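Local coordinates for glucosamine--fructose-6-phosphate aminotransferase [isomerizing] (Francisella tularensis subsp. tularensis, PDB 3TBF), which catalyses the conversion of fructose 6-phosphate and glutamine to glucosamine 6-phosphate and glutamate, its C-terminal part, the domain of this structure, probably carrying out the sugar isomerisation, at residues Ser6-Ile18 and Leu346-Asp360. Sequence-based numbering, arbitrary orientation.
Sequences SKDGYKHYMLKEI and LLSYHVAIIKGTDVD
The carboxylate of D360 meets the first turn of helix 13-18 with both oxygens: OD2 takes the N-H of Y13 (N to OD2 2.8 Å) and OD1, through its syn lone pair, that of M14 (N to OD1 2.8 Å, 146° at the hydrogen). OD2 also lies at the edge of the Y13 ring, with K7 CG over the centre of one face. At the N-cap, H12 ND1 hydrogen-bonds Y349 OH (2.6 Å), with the two rings oblique at 67°. V359 CG2 sits over one face of the imidazole, 3.3 Å from H12 CD2. With CG anti to the backbone N (chi1 172°), Y349 reaches across from helix 335-355 of the second SIS domain, nearly antiparallel to helix 13-18, and offers a ring face to L15, whose CD1 makes a CH-pi contact 4.3 Å from the centroid. The selenomethionine M14 extends past V359, bringing CE beside S348, whose OG bonds back to Q345 O; further along both helices, I18 CG2 packs on L346 CD2 (3.9 Å). The Schellman turn at G356 ends the long helix, and V359 also bonds through its backbone to V161. D360 thus satisfies first-turn amides, its negative charge probably favoured by the helix dipole and, from beyond salt-bridge range, by K7, pinning the C-terminal tail to the N-terminal helix.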
loop_
_atom_site.group_PDB
_atom_site.type_symbol
_atom_site.label_atom_id
_atom_site.label_comp_id
_atom_site.label_asym_id
_atom_site.label_seq_id
_atom_site.Cartn_x
_atom_site.Cartn_y
_atom_site.Cartn_z
ATOM N N SER A 6 17.461 -24.005 22.316
ATOM C CA SER A 6 17.920 -25.092 21.415
ATOM C C SER A 6 17.546 -24.849 19.964
ATOM O O SER A 6 16.399 -24.453 19.683
ATOM C CB SER A 6 17.307 -26.418 21.850
ATOM O OG SER A 6 17.784 -27.544 21.088
ATOM N N LYS A 7 18.498 -25.115 19.054
ATOM C CA LYS A 7 18.238 -25.083 17.605
ATOM C C LYS A 7 17.665 -26.391 17.050
ATOM O O LYS A 7 17.276 -26.436 15.899
ATOM C CB LYS A 7 19.523 -24.792 16.846
ATOM C CG LYS A 7 20.039 -23.380 17.023
ATOM C CD LYS A 7 21.525 -23.297 16.656
ATOM C CE LYS A 7 21.807 -21.979 15.976
ATOM N NZ LYS A 7 23.249 -21.632 15.992
ATOM N N ASP A 8 17.651 -27.453 17.852
ATOM C CA ASP A 8 17.071 -28.749 17.477
ATOM C C ASP A 8 17.808 -29.402 16.332
ATOM O O ASP A 8 17.222 -30.200 15.591
ATOM C CB ASP A 8 15.588 -28.621 17.119
ATOM C CG ASP A 8 14.705 -28.415 18.355
ATOM O OD1 ASP A 8 15.270 -28.441 19.494
ATOM O OD2 ASP A 8 13.457 -28.235 18.183
ATOM N N GLY A 9 19.091 -29.063 16.191
ATOM C CA GLY A 9 19.929 -29.632 15.162
ATOM C C GLY A 9 20.043 -28.789 13.935
ATOM O O GLY A 9 20.871 -29.070 13.075
ATOM N N TYR A 10 19.219 -27.741 13.828
ATOM C CA TYR A 10 19.270 -26.872 12.654
ATOM C C TYR A 10 20.438 -25.956 12.788
ATOM O O TYR A 10 20.842 -25.674 13.849
ATOM C CB TYR A 10 17.970 -26.078 12.466
ATOM C CG TYR A 10 16.832 -26.977 12.129
ATOM C CD1 TYR A 10 16.619 -27.363 10.827
ATOM C CD2 TYR A 10 16.017 -27.525 13.124
ATOM C CE1 TYR A 10 15.625 -28.199 10.509
ATOM C CE2 TYR A 10 14.993 -28.355 12.802
ATOM C CZ TYR A 10 14.814 -28.689 11.484
ATOM O OH TYR A 10 13.817 -29.509 11.078
ATOM N N LYS A 11 20.944 -25.472 11.666
ATOM C CA LYS A 11 22.120 -24.604 11.602
ATOM C C LYS A 11 21.922 -23.237 12.246
ATOM O O LYS A 11 22.861 -22.673 12.765
ATOM C CB LYS A 11 22.459 -24.401 10.130
ATOM C CG LYS A 11 23.935 -24.191 9.810
ATOM C CD LYS A 11 24.479 -25.407 9.086
ATOM C CE LYS A 11 23.821 -25.619 7.704
ATOM N NZ LYS A 11 24.440 -26.811 6.994
ATOM N N HIS A 12 20.697 -22.718 12.186
ATOM C CA HIS A 12 20.313 -21.397 12.675
ATOM C C HIS A 12 18.911 -21.490 13.213
ATOM O O HIS A 12 18.132 -22.333 12.746
ATOM C CB HIS A 12 20.284 -20.409 11.528
ATOM C CG HIS A 12 21.623 -20.150 10.937
ATOM N ND1 HIS A 12 22.113 -20.858 9.856
ATOM C CD2 HIS A 12 22.599 -19.286 11.295
ATOM C CE1 HIS A 12 23.327 -20.427 9.565
ATOM N NE2 HIS A 12 23.643 -19.474 10.423
ATOM N N TYR A 13 18.559 -20.645 14.157
ATOM C CA TYR A 13 17.197 -20.644 14.657
ATOM C C TYR A 13 16.192 -20.321 13.571
ATOM O O TYR A 13 15.098 -20.899 13.525
ATOM C CB TYR A 13 16.996 -19.653 15.796
ATOM C CG TYR A 13 17.661 -20.029 17.068
ATOM C CD1 TYR A 13 17.019 -20.825 18.014
ATOM C CD2 TYR A 13 18.942 -19.580 17.340
ATOM C CE1 TYR A 13 17.666 -21.179 19.214
ATOM C CE2 TYR A 13 19.598 -19.921 18.509
ATOM C CZ TYR A 13 18.968 -20.698 19.448
ATOM O OH TYR A 13 19.671 -20.977 20.606
HETATM N N MSE A 14 16.536 -19.399 12.695
HETATM C CA MSE A 14 15.595 -19.039 11.632
HETATM C C MSE A 14 15.200 -20.280 10.827
HETATM O O MSE A 14 14.061 -20.422 10.453
HETATM C CB MSE A 14 16.152 -17.996 10.681
HETATM C CG MSE A 14 15.080 -17.563 9.755
HETATM SE SE MSE A 14 15.574 -16.134 8.603
HETATM C CE MSE A 14 13.982 -16.090 7.317
ATOM N N LEU A 15 16.145 -21.166 10.570
ATOM C CA LEU A 15 15.864 -22.334 9.754
ATOM C C LEU A 15 15.037 -23.332 10.539
ATOM O O LEU A 15 14.144 -23.939 10.017
ATOM C CB LEU A 15 17.159 -22.979 9.267
ATOM C CG LEU A 15 17.020 -24.078 8.244
ATOM C CD1 LEU A 15 16.314 -23.545 7.029
ATOM C CD2 LEU A 15 18.421 -24.663 7.899
ATOM N N LYS A 16 15.298 -23.450 11.811
ATOM C CA LYS A 16 14.424 -24.285 12.658
ATOM C C LYS A 16 12.966 -23.809 12.611
ATOM O O LYS A 16 12.040 -24.622 12.578
ATOM C CB LYS A 16 14.870 -24.238 14.108
ATOM C CG LYS A 16 13.857 -24.885 15.045
ATOM C CD LYS A 16 14.334 -24.889 16.444
ATOM C CE LYS A 16 13.879 -23.680 17.216
ATOM N NZ LYS A 16 12.696 -24.092 18.049
ATOM N N GLU A 17 12.778 -22.487 12.608
ATOM C CA GLU A 17 11.454 -21.929 12.707
ATOM C C GLU A 17 10.722 -22.102 11.422
ATOM O O GLU A 17 9.525 -22.320 11.415
ATOM C CB GLU A 17 11.501 -20.484 13.167
ATOM C CG GLU A 17 11.708 -20.406 14.703
ATOM C CD GLU A 17 12.519 -19.183 15.190
ATOM O OE1 GLU A 17 12.421 -18.097 14.567
ATOM O OE2 GLU A 17 13.243 -19.313 16.217
ATOM N N ILE A 18 11.427 -22.033 10.316
ATOM C CA ILE A 18 10.786 -22.279 9.054
ATOM C C ILE A 18 10.321 -23.719 9.047
ATOM O O ILE A 18 9.221 -23.999 8.587
ATOM C CB ILE A 18 11.735 -22.045 7.913
ATOM C CG1 ILE A 18 11.964 -20.555 7.738
ATOM C CG2 ILE A 18 11.180 -22.598 6.680
ATOM C CD1 ILE A 18 13.083 -20.222 6.802
ATOM N N LEU A 346 12.501 -19.400 2.536
ATOM C CA LEU A 346 13.730 -20.153 2.303
ATOM C C LEU A 346 14.690 -19.369 1.406
ATOM O O LEU A 346 15.904 -19.369 1.605
ATOM C CB LEU A 346 13.418 -21.506 1.704
ATOM C CG LEU A 346 12.835 -22.577 2.648
ATOM C CD1 LEU A 346 12.509 -23.911 1.925
ATOM C CD2 LEU A 346 13.760 -22.896 3.767
ATOM N N LEU A 347 14.135 -18.645 0.465
ATOM C CA LEU A 347 14.920 -17.845 -0.419
ATOM C C LEU A 347 15.642 -16.821 0.370
ATOM O O LEU A 347 16.832 -16.574 0.148
ATOM C CB LEU A 347 14.039 -17.159 -1.444
ATOM C CG LEU A 347 14.809 -16.345 -2.531
ATOM C CD1 LEU A 347 15.861 -17.184 -3.291
ATOM C CD2 LEU A 347 13.853 -15.658 -3.504
ATOM N N SER A 348 14.935 -16.189 1.284
ATOM C CA SER A 348 15.542 -15.102 1.998
ATOM C C SER A 348 16.577 -15.631 2.962
ATOM O O SER A 348 17.591 -14.981 3.181
ATOM C CB SER A 348 14.508 -14.220 2.733
ATOM O OG SER A 348 14.097 -14.866 3.937
ATOM N N TYR A 349 16.338 -16.812 3.517
ATOM C CA TYR A 349 17.340 -17.447 4.361
ATOM C C TYR A 349 18.617 -17.726 3.603
ATOM O O TYR A 349 19.679 -17.293 4.002
ATOM C CB TYR A 349 16.812 -18.734 4.981
ATOM C CG TYR A 349 17.893 -19.508 5.702
ATOM C CD1 TYR A 349 18.295 -19.163 7.003
ATOM C CD2 TYR A 349 18.537 -20.593 5.073
ATOM C CE1 TYR A 349 19.302 -19.886 7.670
ATOM C CE2 TYR A 349 19.551 -21.306 5.722
ATOM C CZ TYR A 349 19.932 -20.945 7.021
ATOM O OH TYR A 349 20.931 -21.654 7.624
ATOM N N HIS A 350 18.532 -18.437 2.503
ATOM C CA HIS A 350 19.747 -18.745 1.768
ATOM C C HIS A 350 20.487 -17.545 1.162
ATOM O O HIS A 350 21.715 -17.555 1.112
ATOM C CB HIS A 350 19.445 -19.736 0.686
ATOM C CG HIS A 350 19.105 -21.080 1.222
ATOM N ND1 HIS A 350 19.997 -21.840 1.946
ATOM C CD2 HIS A 350 17.963 -21.796 1.161
ATOM C CE1 HIS A 350 19.426 -22.985 2.280
ATOM N NE2 HIS A 350 18.192 -22.985 1.810
ATOM N N VAL A 351 19.763 -16.503 0.726
ATOM C CA VAL A 351 20.420 -15.365 0.141
ATOM C C VAL A 351 21.148 -14.626 1.245
ATOM O O VAL A 351 22.237 -14.096 1.030
ATOM C CB VAL A 351 19.431 -14.506 -0.590
ATOM C CG1 VAL A 351 20.019 -13.131 -0.960
ATOM C CG2 VAL A 351 18.946 -15.282 -1.782
ATOM N N ALA A 352 20.587 -14.674 2.450
ATOM C CA ALA A 352 21.240 -14.079 3.617
ATOM C C ALA A 352 22.542 -14.771 3.910
ATOM O O ALA A 352 23.546 -14.111 4.186
ATOM C CB ALA A 352 20.345 -14.133 4.837
ATOM N N ILE A 353 22.549 -16.087 3.829
ATOM C CA ILE A 353 23.797 -16.819 4.044
ATOM C C ILE A 353 24.852 -16.469 2.978
ATOM O O ILE A 353 25.985 -16.127 3.308
ATOM C CB ILE A 353 23.598 -18.319 4.065
ATOM C CG1 ILE A 353 22.639 -18.699 5.197
ATOM C CG2 ILE A 353 24.952 -19.043 4.250
ATOM C CD1 ILE A 353 23.102 -18.328 6.526
ATOM N N ILE A 354 24.460 -16.522 1.711
ATOM C CA ILE A 354 25.311 -16.043 0.612
ATOM C C ILE A 354 25.896 -14.650 0.861
ATOM O O ILE A 354 27.052 -14.425 0.629
ATOM C CB ILE A 354 24.540 -15.971 -0.711
ATOM C CG1 ILE A 354 24.221 -17.378 -1.241
ATOM C CG2 ILE A 354 25.336 -15.205 -1.740
ATOM C CD1 ILE A 354 25.374 -18.083 -1.875
ATOM N N LYS A 355 25.099 -13.718 1.338
ATOM C CA LYS A 355 25.603 -12.364 1.623
ATOM C C LYS A 355 26.348 -12.301 2.957
ATOM O O LYS A 355 26.952 -11.292 3.261
ATOM C CB LYS A 355 24.457 -11.348 1.665
ATOM C CG LYS A 355 23.660 -11.171 0.337
ATOM C CD LYS A 355 24.140 -9.969 -0.422
ATOM C CE LYS A 355 23.393 -9.774 -1.719
ATOM N NZ LYS A 355 24.055 -8.755 -2.594
ATOM N N GLY A 356 26.283 -13.360 3.769
ATOM C CA GLY A 356 26.989 -13.366 5.052
ATOM C C GLY A 356 26.331 -12.524 6.127
ATOM O O GLY A 356 26.982 -12.117 7.086
ATOM N N THR A 357 25.041 -12.250 5.961
ATOM C CA THR A 357 24.310 -11.420 6.926
ATOM C C THR A 357 23.692 -12.300 7.993
ATOM O O THR A 357 23.730 -13.521 7.900
ATOM C CB THR A 357 23.247 -10.478 6.269
ATOM O OG1 THR A 357 22.543 -11.154 5.221
ATOM C CG2 THR A 357 23.918 -9.201 5.719
ATOM N N ASP A 358 23.198 -11.664 9.044
ATOM C CA ASP A 358 22.800 -12.374 10.266
ATOM C C ASP A 358 21.409 -12.898 10.024
ATOM O O ASP A 358 20.546 -12.175 9.504
ATOM C CB ASP A 358 22.770 -11.430 11.496
ATOM C CG ASP A 358 24.158 -11.204 12.110
ATOM O OD1 ASP A 358 25.020 -12.121 12.023
ATOM O OD2 ASP A 358 24.380 -10.103 12.681
ATOM N N VAL A 359 21.159 -14.149 10.365
ATOM C CA VAL A 359 19.789 -14.598 10.253
ATOM C C VAL A 359 19.135 -14.641 11.613
ATOM O O VAL A 359 17.951 -14.470 11.725
ATOM C CB VAL A 359 19.660 -15.894 9.447
ATOM C CG1 VAL A 359 19.929 -15.573 7.986
ATOM C CG2 VAL A 359 20.597 -16.964 9.983
ATOM N N ASP A 360 19.910 -14.844 12.656
ATOM C CA ASP A 360 19.334 -14.934 13.975
ATOM C C ASP A 360 19.494 -13.601 14.725
ATOM O O ASP A 360 20.344 -12.776 14.379
ATOM C CB ASP A 360 19.992 -16.085 14.736
ATOM C CG ASP A 360 19.539 -17.475 14.233
ATOM O OD1 ASP A 360 18.447 -17.601 13.595
ATOM O OD2 ASP A 360 20.295 -18.446 14.506
#